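Local coordinates for snaclec rhodocytin subunit alpha (Agkistrodon rhodostoma, PDB 3BX4), which triggers platelet aggregation by binding the receptor CLEC1B (CLEC2) and so setting off Syk signalling as a snake venom toxin, at residues Glu30-Ala35 with His127-Lys132. Sequence-based numbering, arbitrary orientation.
Sequences EKFCRA and HAFVCK
C33 and C131 are joined by a disulfide, SG to SG 2.0 Å, that ties the first helix of the C-type lectin fold (26-34) to the last strand of its sheet (127-133). Their CA atoms lie 5.5 Å apart, and cysteine suits both places because its short side chain bridges the gap covalently. Each SG stands anti to its own carbonyl carbon, turning the two sulfurs toward each other, and the bridge has a chi3 of -80°.

Beside it the packing is aromatic and tight. F129 offers the edge of its ring to the face of F32 in an offset edge-to-face pair, the planes at 73°; its CZ comes within 3.5 Å of F32 CD2. Flat apolar rings suit the space between helix and strand, F129 on the buried side and F32 at its partly exposed border, since they need no polar partners. The F129 ring also meets F20 of strand 15-21, and F32 makes an edge-to-face contact with that same residue, so three rings cluster beside the bridge.

The looser side is marked by F32, the one partly exposed residue among those that touch. The helix surface carrying K31 and R34, which make no contact with 127-132, is covered instead by a second copy of this protein, where R34 NH1 forms a salt bridge with E80 of that subunit. C33 SG also makes an oblique sulfur-aromatic contact with F129, 4.1 Å from its CD2.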
ATOM      1  N   GLU C  30       7.446  -4.249  -8.954  1.00 13.01           N
ATOM      2  CA  GLU C  30       7.816  -2.813  -9.216  1.00 12.94           C
ATOM      3  C   GLU C  30       9.209  -2.519  -8.682  1.00 13.51           C
ATOM      4  O   GLU C  30      10.013  -1.884  -9.367  1.00 13.25           O
ATOM      5  CB  GLU C  30       6.756  -1.854  -8.623  1.00 13.70           C
ATOM      6  CG  GLU C  30       7.117  -0.344  -8.742  1.00 15.57           C
ATOM      7  CD  GLU C  30       7.038   0.215 -10.142  1.00 18.23           C
ATOM      8  OE1 GLU C  30       6.516  -0.408 -11.098  1.00 13.57           O
ATOM      9  OE2 GLU C  30       7.521   1.376 -10.271  1.00 20.26           O
ATOM     10  N   LYS C  31       9.516  -2.954  -7.458  1.00 13.43           N
ATOM     11  CA  LYS C  31      10.894  -2.797  -6.884  1.00 12.25           C
ATOM     12  C   LYS C  31      11.981  -3.436  -7.740  1.00 13.43           C
ATOM     13  O   LYS C  31      13.057  -2.914  -7.973  1.00 13.24           O
ATOM     14  CB  LYS C  31      11.001  -3.361  -5.423  1.00 14.37           C
ATOM     15  CG  LYS C  31      10.185  -2.596  -4.414  1.00 20.30           C
ATOM     16  CD  LYS C  31      10.712  -2.726  -3.000  1.00 24.87           C
ATOM     17  CE  LYS C  31      11.019  -4.072  -2.558  1.00 27.85           C
ATOM     18  NZ  LYS C  31      11.029  -4.031  -1.008  1.00 24.21           N
ATOM     19  N   PHE C  32      11.724  -4.664  -8.222  1.00 11.10           N
ATOM     20  CA  PHE C  32      12.646  -5.313  -9.084  1.00 11.72           C
ATOM     21  C   PHE C  32      12.875  -4.564 -10.396  1.00 12.46           C
ATOM     22  O   PHE C  32      13.988  -4.409 -10.787  1.00 13.61           O
ATOM     23  CB  PHE C  32      12.155  -6.764  -9.352  1.00 12.15           C
ATOM     24  CG  PHE C  32      13.010  -7.539 -10.277  1.00 12.88           C
ATOM     25  CD1 PHE C  32      13.987  -8.419  -9.776  1.00 16.43           C
ATOM     26  CD2 PHE C  32      12.792  -7.484 -11.661  1.00 17.06           C
ATOM     27  CE1 PHE C  32      14.765  -9.177 -10.657  1.00 15.96           C
ATOM     28  CE2 PHE C  32      13.575  -8.211 -12.561  1.00 19.83           C
ATOM     29  CZ  PHE C  32      14.565  -9.099 -12.034  1.00 16.43           C
ATOM     30  N   CYS C  33      11.805  -4.003 -10.984  1.00 11.51           N
ATOM     31  CA  CYS C  33      11.989  -3.275 -12.191  1.00 11.82           C
ATOM     32  C   CYS C  33      12.838  -2.021 -11.921  1.00 10.70           C
ATOM     33  O   CYS C  33      13.687  -1.713 -12.771  1.00 11.06           O
ATOM     34  CB  CYS C  33      10.644  -2.845 -12.716  1.00 11.86           C
ATOM     35  SG  CYS C  33       9.597  -4.209 -13.379  1.00 13.31           S
ATOM     36  N   ARG C  34      12.628  -1.406 -10.762  1.00 13.37           N
ATOM     37  CA  ARG C  34      13.394  -0.138 -10.487  1.00 12.06           C
ATOM     38  C   ARG C  34      14.872  -0.429 -10.306  1.00 13.21           C
ATOM     39  O   ARG C  34      15.738   0.388 -10.476  1.00 14.33           O
ATOM     40  CB  ARG C  34      12.899   0.539  -9.201  1.00 12.91           C
ATOM     41  CG  ARG C  34      11.508   0.982  -9.235  1.00 16.52           C
ATOM     42  CD  ARG C  34      11.439   2.336 -10.033  1.00 15.55           C
ATOM     43  NE  ARG C  34      12.330   3.439  -9.493  1.00 16.17           N
ATOM     44  CZ  ARG C  34      11.925   4.376  -8.597  1.00 18.90           C
ATOM     45  NH1 ARG C  34      10.726   4.330  -8.044  1.00 18.38           N
ATOM     46  NH2 ARG C  34      12.753   5.373  -8.175  1.00 18.82           N
ATOM     47  N   ALA C  35      15.210  -1.720  -9.995  1.00 10.97           N
ATOM     48  CA  ALA C  35      16.587  -2.119  -9.868  1.00 12.76           C
ATOM     49  C   ALA C  35      17.267  -2.560 -11.179  1.00 12.14           C
ATOM     50  O   ALA C  35      18.474  -2.916 -11.187  1.00 13.58           O
ATOM     51  CB  ALA C  35      16.673  -3.229  -8.824  1.00 13.54           C
ATOM     52  N   HIS C 127       3.078 -13.252  -8.984  1.00 13.17           N
ATOM     53  CA  HIS C 127       2.907 -13.544 -10.403  1.00 13.53           C
ATOM     54  C   HIS C 127       4.092 -13.034 -11.203  1.00 12.82           C
ATOM     55  O   HIS C 127       4.842 -12.213 -10.738  1.00 14.11           O
ATOM     56  CB  HIS C 127       1.575 -12.962 -10.957  1.00 12.98           C
ATOM     57  CG  HIS C 127       0.351 -13.556 -10.320  1.00 15.12           C
ATOM     58  ND1 HIS C 127      -0.112 -14.814 -10.655  1.00 20.12           N
ATOM     59  CD2 HIS C 127      -0.386 -13.150  -9.263  1.00 16.70           C
ATOM     60  CE1 HIS C 127      -1.118 -15.132  -9.856  1.00 19.49           C
ATOM     61  NE2 HIS C 127      -1.346 -14.116  -9.041  1.00 19.95           N
ATOM     62  N   ALA C 128       4.175 -13.516 -12.439  1.00 12.33           N
ATOM     63  CA  ALA C 128       5.117 -13.018 -13.446  1.00 13.12           C
ATOM     64  C   ALA C 128       4.737 -11.514 -13.710  1.00 11.94           C
ATOM     65  O   ALA C 128       3.681 -11.045 -13.285  1.00 12.45           O
ATOM     66  CB  ALA C 128       4.925 -13.812 -14.729  1.00 14.81           C
ATOM     67  N   PHE C 129       5.649 -10.830 -14.388  1.00 11.93           N
ATOM     68  CA  PHE C 129       5.407  -9.354 -14.576  1.00 10.97           C
ATOM     69  C   PHE C 129       6.180  -8.852 -15.777  1.00 10.13           C
ATOM     70  O   PHE C 129       7.077  -9.448 -16.301  1.00 10.06           O
ATOM     71  CB  PHE C 129       5.821  -8.628 -13.291  1.00 11.85           C
ATOM     72  CG  PHE C 129       7.220  -8.858 -12.867  1.00 12.44           C
ATOM     73  CD1 PHE C 129       7.563  -9.948 -12.019  1.00 14.66           C
ATOM     74  CD2 PHE C 129       8.258  -8.043 -13.282  1.00 10.08           C
ATOM     75  CE1 PHE C 129       8.878 -10.163 -11.633  1.00 15.81           C
ATOM     76  CE2 PHE C 129       9.575  -8.263 -12.900  1.00 10.77           C
ATOM     77  CZ  PHE C 129       9.904  -9.378 -12.056  1.00 13.23           C
ATOM     78  N   VAL C 130       5.907  -7.598 -16.251  1.00  9.19           N
ATOM     79  CA  VAL C 130       6.702  -7.181 -17.360  1.00  9.83           C
ATOM     80  C   VAL C 130       7.252  -5.753 -16.973  1.00  9.65           C
ATOM     81  O   VAL C 130       6.434  -4.990 -16.420  1.00 12.32           O
ATOM     82  CB  VAL C 130       5.800  -6.971 -18.662  1.00 12.18           C
ATOM     83  CG1 VAL C 130       6.626  -6.343 -19.752  1.00 12.84           C
ATOM     84  CG2 VAL C 130       5.219  -8.374 -19.121  1.00 13.98           C
ATOM     85  N   CYS C 131       8.560  -5.552 -17.175  1.00 10.74           N
ATOM     86  CA  CYS C 131       9.243  -4.210 -16.917  1.00 10.84           C
ATOM     87  C   CYS C 131       9.313  -3.473 -18.242  1.00 12.86           C
ATOM     88  O   CYS C 131       9.444  -4.036 -19.311  1.00 12.27           O
ATOM     89  CB  CYS C 131      10.689  -4.320 -16.354  1.00 13.56           C
ATOM     90  SG  CYS C 131      10.708  -5.251 -14.744  1.00 16.88           S
ATOM     91  N   LYS C 132       9.265  -2.146 -18.132  1.00 13.08           N
ATOM     92  CA  LYS C 132       9.341  -1.223 -19.314  1.00 12.65           C
ATOM     93  C   LYS C 132      10.385  -0.217 -18.879  1.00 13.20           C
ATOM     94  O   LYS C 132      10.323   0.298 -17.745  1.00 14.61           O
ATOM     95  CB  LYS C 132       7.972  -0.572 -19.578  1.00 11.98           C
ATOM     96  CG  LYS C 132       7.964   0.659 -20.576  1.00 13.87           C
ATOM     97  CD  LYS C 132       6.544   1.023 -20.788  1.00 13.40           C
ATOM     98  CE  LYS C 132       6.405   2.303 -21.721  1.00 14.07           C
ATOM     99  NZ  LYS C 132       4.994   2.669 -21.844  1.00 14.41           N
TER